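PDB 4ECO: uncharacterized protein from Bacteroides eggerthii DSM 20697, which is of unknown function but carries a long leucine-rich repeat solenoid, which probably serves to bind other proteins. Local coordinates for residues N381-I392 with A406-V417. Residues are numbered along the deposited sequence; the frame is centred on the assembly and turned at random.
Sequences NLSFAHNKLKYI and AIDFSYNEIGSV
Phe384 O is gripped from opposite faces of its carbonyl plane by two amides, ND2 of Asn387 from its own segment and ND2 of Asn412 from the next coil, the latter at 3.0 Å. This is the asparagine ladder of a leucine-rich repeat: 381-392 and 406-417 are equivalent parts of successive coils, each a short parallel strand followed by the loop that turns in behind it. Asn412 works with both ends of its amide. Asn412 ND2 also reaches Phe409 O, while Asn412 OD1 takes the N-H of Leu389 at 2.9 Å in a fairly straight bond (165°). A leucine in its place would probably leave Leu389 N without its acceptor and Phe384 O with one donor fewer, weakening the tie between the two loops. Asn387 in turn reaches back to the preceding coil, ND2 to Leu360 O and OD1 to Ile365 N; one coil on, Asn443 repeats the bonds to Phe409 O and Ile414 N.

Along the strands and just past them, Leu382 O accepts from Asp408 N, and Phe384 N gives to Asp408 O at 2.8 Å. On the side of Ile407, whose CD1 comes to the edge of the Phe384 ring, Phe384 and Phe409 lie side by side, planes 9° apart but slid so far that the rings barely overlap; Ile392 CG2 sits over one face of Phe409, and Leu389 CD1 comes to its edge.

In the loops just past the strands, His386 and Tyr411 form an offset stack, centroids 4.2 Å apart, with Tyr411 CB over the imidazole centre; Tyr362 stacks on His386 as well. Farther along, Lys390 bends at chi2 (-53°) and runs beside Glu413 until its NZ meets Glu413 OE1 in a salt bridge at 2.8 Å, from above the carboxylate plane, while the same NZ donates to Lys388 O at 3.0 Å.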
loop_
_atom_site.group_PDB
_atom_site.type_symbol
_atom_site.label_atom_id
_atom_site.label_comp_id
_atom_site.label_asym_id
_atom_site.label_seq_id
_atom_site.Cartn_x
_atom_site.Cartn_y
_atom_site.Cartn_z
ATOM N N ASN A 381 5.141 -1.099 7.612
ATOM C CA ASN A 381 4.383 -2.256 7.136
ATOM C C ASN A 381 4.930 -2.819 5.826
ATOM O O ASN A 381 5.346 -2.058 4.935
ATOM C CB ASN A 381 2.899 -1.891 6.933
ATOM C CG ASN A 381 2.132 -1.537 8.182
ATOM O OD1 ASN A 381 2.213 -2.203 9.211
ATOM N ND2 ASN A 381 1.313 -0.511 8.103
ATOM N N LEU A 382 4.898 -4.173 5.714
ATOM C CA LEU A 382 5.283 -4.953 4.519
ATOM C C LEU A 382 4.159 -5.866 4.117
ATOM O O LEU A 382 3.362 -6.278 4.982
ATOM C CB LEU A 382 6.543 -5.793 4.726
ATOM C CG LEU A 382 7.806 -5.128 5.220
ATOM C CD1 LEU A 382 8.818 -6.181 5.563
ATOM C CD2 LEU A 382 8.351 -4.127 4.202
ATOM N N SER A 383 4.091 -6.206 2.812
ATOM C CA SER A 383 3.052 -7.104 2.333
ATOM C C SER A 383 3.524 -8.093 1.266
ATOM O O SER A 383 4.106 -7.720 0.236
ATOM C CB SER A 383 1.870 -6.336 1.782
ATOM O OG SER A 383 0.839 -7.269 1.495
ATOM N N PHE A 384 3.189 -9.368 1.526
ATOM C CA PHE A 384 3.408 -10.524 0.677
ATOM C C PHE A 384 2.066 -11.201 0.452
ATOM O O PHE A 384 2.004 -12.357 0.021
ATOM C CB PHE A 384 4.415 -11.476 1.319
ATOM C CG PHE A 384 5.746 -10.855 1.649
ATOM C CD1 PHE A 384 5.956 -10.224 2.878
ATOM C CD2 PHE A 384 6.813 -10.936 0.752
ATOM C CE1 PHE A 384 7.201 -9.671 3.198
ATOM C CE2 PHE A 384 8.063 -10.390 1.076
ATOM C CZ PHE A 384 8.251 -9.778 2.307
ATOM N N ALA A 385 0.979 -10.477 0.767
ATOM C CA ALA A 385 -0.386 -10.984 0.672
ATOM C C ALA A 385 -0.786 -11.359 -0.769
ATOM O O ALA A 385 -0.278 -10.777 -1.727
ATOM C CB ALA A 385 -1.354 -9.965 1.221
ATOM N N HIS A 386 -1.706 -12.340 -0.906
ATOM C CA HIS A 386 -2.285 -12.796 -2.166
ATOM C C HIS A 386 -1.205 -13.260 -3.119
ATOM O O HIS A 386 -0.946 -12.635 -4.143
ATOM C CB HIS A 386 -3.159 -11.723 -2.806
ATOM C CG HIS A 386 -4.374 -11.397 -2.004
ATOM N ND1 HIS A 386 -5.576 -12.045 -2.222
ATOM C CD2 HIS A 386 -4.531 -10.508 -0.996
ATOM C CE1 HIS A 386 -6.430 -11.512 -1.361
ATOM N NE2 HIS A 386 -5.845 -10.589 -0.592
ATOM N N ASN A 387 -0.563 -14.360 -2.752
ATOM C CA ASN A 387 0.453 -15.056 -3.530
ATOM C C ASN A 387 0.271 -16.540 -3.285
ATOM O O ASN A 387 -0.785 -16.958 -2.793
ATOM C CB ASN A 387 1.879 -14.585 -3.194
ATOM C CG ASN A 387 2.242 -13.230 -3.734
ATOM O OD1 ASN A 387 2.525 -13.072 -4.912
ATOM N ND2 ASN A 387 2.344 -12.233 -2.865
ATOM N N LYS A 388 1.289 -17.332 -3.616
ATOM C CA LYS A 388 1.261 -18.773 -3.456
ATOM C C LYS A 388 2.435 -19.229 -2.583
ATOM O O LYS A 388 3.012 -20.263 -2.859
ATOM C CB LYS A 388 1.299 -19.444 -4.847
ATOM C CG LYS A 388 0.072 -19.172 -5.725
ATOM C CD LYS A 388 -0.029 -20.176 -6.894
ATOM C CE LYS A 388 -0.702 -21.472 -6.514
ATOM N NZ LYS A 388 -0.830 -22.396 -7.667
ATOM N N LEU A 389 2.791 -18.458 -1.534
ATOM C CA LEU A 389 3.927 -18.766 -0.653
ATOM C C LEU A 389 3.701 -20.032 0.146
ATOM O O LEU A 389 2.666 -20.144 0.807
ATOM C CB LEU A 389 4.219 -17.626 0.330
ATOM C CG LEU A 389 4.785 -16.312 -0.195
ATOM C CD1 LEU A 389 4.923 -15.322 0.949
ATOM C CD2 LEU A 389 6.139 -16.507 -0.888
ATOM N N LYS A 390 4.673 -20.973 0.124
ATOM C CA LYS A 390 4.492 -22.215 0.879
ATOM C C LYS A 390 4.965 -22.041 2.314
ATOM O O LYS A 390 4.525 -22.783 3.202
ATOM C CB LYS A 390 5.217 -23.439 0.234
ATOM C CG LYS A 390 5.067 -23.657 -1.274
ATOM C CD LYS A 390 3.630 -23.688 -1.776
ATOM C CE LYS A 390 3.615 -23.464 -3.275
ATOM N NZ LYS A 390 2.274 -23.046 -3.756
ATOM N N TYR A 391 5.900 -21.102 2.537
ATOM C CA TYR A 391 6.501 -20.908 3.859
ATOM C C TYR A 391 6.699 -19.441 4.201
ATOM O O TYR A 391 6.729 -18.601 3.291
ATOM C CB TYR A 391 7.893 -21.606 3.901
ATOM C CG TYR A 391 7.954 -23.026 3.375
ATOM C CD1 TYR A 391 7.428 -24.091 4.109
ATOM C CD2 TYR A 391 8.609 -23.318 2.188
ATOM C CE1 TYR A 391 7.535 -25.413 3.653
ATOM C CE2 TYR A 391 8.711 -24.630 1.713
ATOM C CZ TYR A 391 8.177 -25.677 2.449
ATOM O OH TYR A 391 8.295 -26.963 1.967
ATOM N N ILE A 392 6.900 -19.132 5.507
ATOM C CA ILE A 392 7.223 -17.773 5.953
ATOM C C ILE A 392 8.725 -17.579 5.676
ATOM O O ILE A 392 9.533 -18.404 6.131
ATOM C CB ILE A 392 6.830 -17.517 7.430
ATOM C CG1 ILE A 392 5.304 -17.689 7.645
ATOM C CG2 ILE A 392 7.326 -16.130 7.892
ATOM C CD1 ILE A 392 4.869 -17.934 9.137
ATOM N N ALA A 406 3.503 -4.084 11.276
ATOM C CA ALA A 406 2.778 -5.289 10.861
ATOM C C ALA A 406 3.301 -5.857 9.542
ATOM O O ALA A 406 3.702 -5.098 8.654
ATOM C CB ALA A 406 1.286 -4.985 10.719
ATOM N N ILE A 407 3.219 -7.180 9.381
ATOM C CA ILE A 407 3.623 -7.854 8.149
ATOM C C ILE A 407 2.433 -8.690 7.659
ATOM O O ILE A 407 1.755 -9.350 8.452
ATOM C CB ILE A 407 4.925 -8.660 8.342
ATOM C CG1 ILE A 407 5.523 -9.091 7.006
ATOM C CG2 ILE A 407 4.796 -9.819 9.359
ATOM C CD1 ILE A 407 6.982 -9.217 7.065
ATOM N N ASP A 408 2.114 -8.574 6.368
ATOM C CA ASP A 408 0.953 -9.263 5.820
ATOM C C ASP A 408 1.382 -10.438 4.982
ATOM O O ASP A 408 2.029 -10.262 3.936
ATOM C CB ASP A 408 0.092 -8.295 5.000
ATOM C CG ASP A 408 -1.351 -8.728 4.764
ATOM O OD1 ASP A 408 -1.638 -9.947 4.852
ATOM O OD2 ASP A 408 -2.184 -7.857 4.450
ATOM N N PHE A 409 1.044 -11.652 5.465
ATOM C CA PHE A 409 1.280 -12.914 4.749
ATOM C C PHE A 409 -0.061 -13.597 4.406
ATOM O O PHE A 409 -0.068 -14.766 3.999
ATOM C CB PHE A 409 2.171 -13.871 5.546
ATOM C CG PHE A 409 3.594 -13.439 5.742
ATOM C CD1 PHE A 409 4.519 -13.550 4.714
ATOM C CD2 PHE A 409 4.037 -13.006 6.986
ATOM C CE1 PHE A 409 5.848 -13.169 4.904
ATOM C CE2 PHE A 409 5.366 -12.624 7.177
ATOM C CZ PHE A 409 6.263 -12.699 6.131
ATOM N N SER A 410 -1.197 -12.858 4.548
ATOM C CA SER A 410 -2.538 -13.406 4.292
ATOM C C SER A 410 -2.730 -13.821 2.808
ATOM O O SER A 410 -2.069 -13.292 1.908
ATOM C CB SER A 410 -3.643 -12.441 4.727
ATOM O OG SER A 410 -3.843 -11.327 3.878
ATOM N N TYR A 411 -3.616 -14.806 2.586
ATOM C CA TYR A 411 -3.954 -15.339 1.284
ATOM C C TYR A 411 -2.736 -15.882 0.595
ATOM O O TYR A 411 -2.307 -15.375 -0.435
ATOM C CB TYR A 411 -4.625 -14.295 0.425
ATOM C CG TYR A 411 -6.080 -14.098 0.739
ATOM C CD1 TYR A 411 -7.053 -14.912 0.159
ATOM C CD2 TYR A 411 -6.503 -13.046 1.557
ATOM C CE1 TYR A 411 -8.409 -14.703 0.408
ATOM C CE2 TYR A 411 -7.859 -12.803 1.782
ATOM C CZ TYR A 411 -8.807 -13.640 1.210
ATOM O OH TYR A 411 -10.143 -13.416 1.399
ATOM N N ASN A 412 -2.163 -16.910 1.197
ATOM C CA ASN A 412 -1.016 -17.645 0.684
ATOM C C ASN A 412 -1.312 -19.126 0.868
ATOM O O ASN A 412 -2.479 -19.500 1.046
ATOM C CB ASN A 412 0.299 -17.195 1.351
ATOM C CG ASN A 412 0.969 -16.027 0.657
ATOM O OD1 ASN A 412 1.383 -16.122 -0.499
ATOM N ND2 ASN A 412 1.094 -14.899 1.344
ATOM N N GLU A 413 -0.278 -19.969 0.771
ATOM C CA GLU A 413 -0.403 -21.416 0.901
ATOM C C GLU A 413 0.556 -21.915 1.981
ATOM O O GLU A 413 1.122 -23.007 1.859
ATOM C CB GLU A 413 -0.146 -22.078 -0.454
ATOM C CG GLU A 413 -1.393 -22.070 -1.303
ATOM C CD GLU A 413 -1.184 -21.957 -2.795
ATOM O OE1 GLU A 413 -0.473 -22.810 -3.375
ATOM O OE2 GLU A 413 -1.786 -21.034 -3.393
ATOM N N ILE A 414 0.737 -21.104 3.049
ATOM C CA ILE A 414 1.647 -21.414 4.166
ATOM C C ILE A 414 1.066 -22.589 4.945
ATOM O O ILE A 414 -0.117 -22.575 5.268
ATOM C CB ILE A 414 1.907 -20.158 5.040
ATOM C CG1 ILE A 414 2.637 -19.065 4.185
ATOM C CG2 ILE A 414 2.678 -20.498 6.317
ATOM C CD1 ILE A 414 2.561 -17.679 4.704
ATOM N N GLY A 415 1.894 -23.618 5.148
ATOM C CA GLY A 415 1.538 -24.858 5.839
ATOM C C GLY A 415 0.944 -25.923 4.922
ATOM O O GLY A 415 0.551 -27.005 5.381
ATOM N N SER A 416 0.847 -25.619 3.613
ATOM C CA SER A 416 0.272 -26.545 2.652
ATOM C C SER A 416 1.192 -27.732 2.394
ATOM O O SER A 416 0.696 -28.833 2.128
ATOM C CB SER A 416 -0.026 -25.839 1.335
ATOM O OG SER A 416 1.166 -25.400 0.708
ATOM N N VAL A 417 2.527 -27.507 2.431
ATOM C CA VAL A 417 3.487 -28.571 2.136
ATOM C C VAL A 417 3.827 -29.280 3.432
ATOM O O VAL A 417 4.554 -28.734 4.263
ATOM C CB VAL A 417 4.755 -28.078 1.370
ATOM C CG1 VAL A 417 5.698 -29.242 1.047
ATOM C CG2 VAL A 417 4.375 -27.340 0.086
HETATM O O HOH W 1 4.169 -25.257 3.425
HETATM O O HOH W 2 7.384 -28.695 3.899
#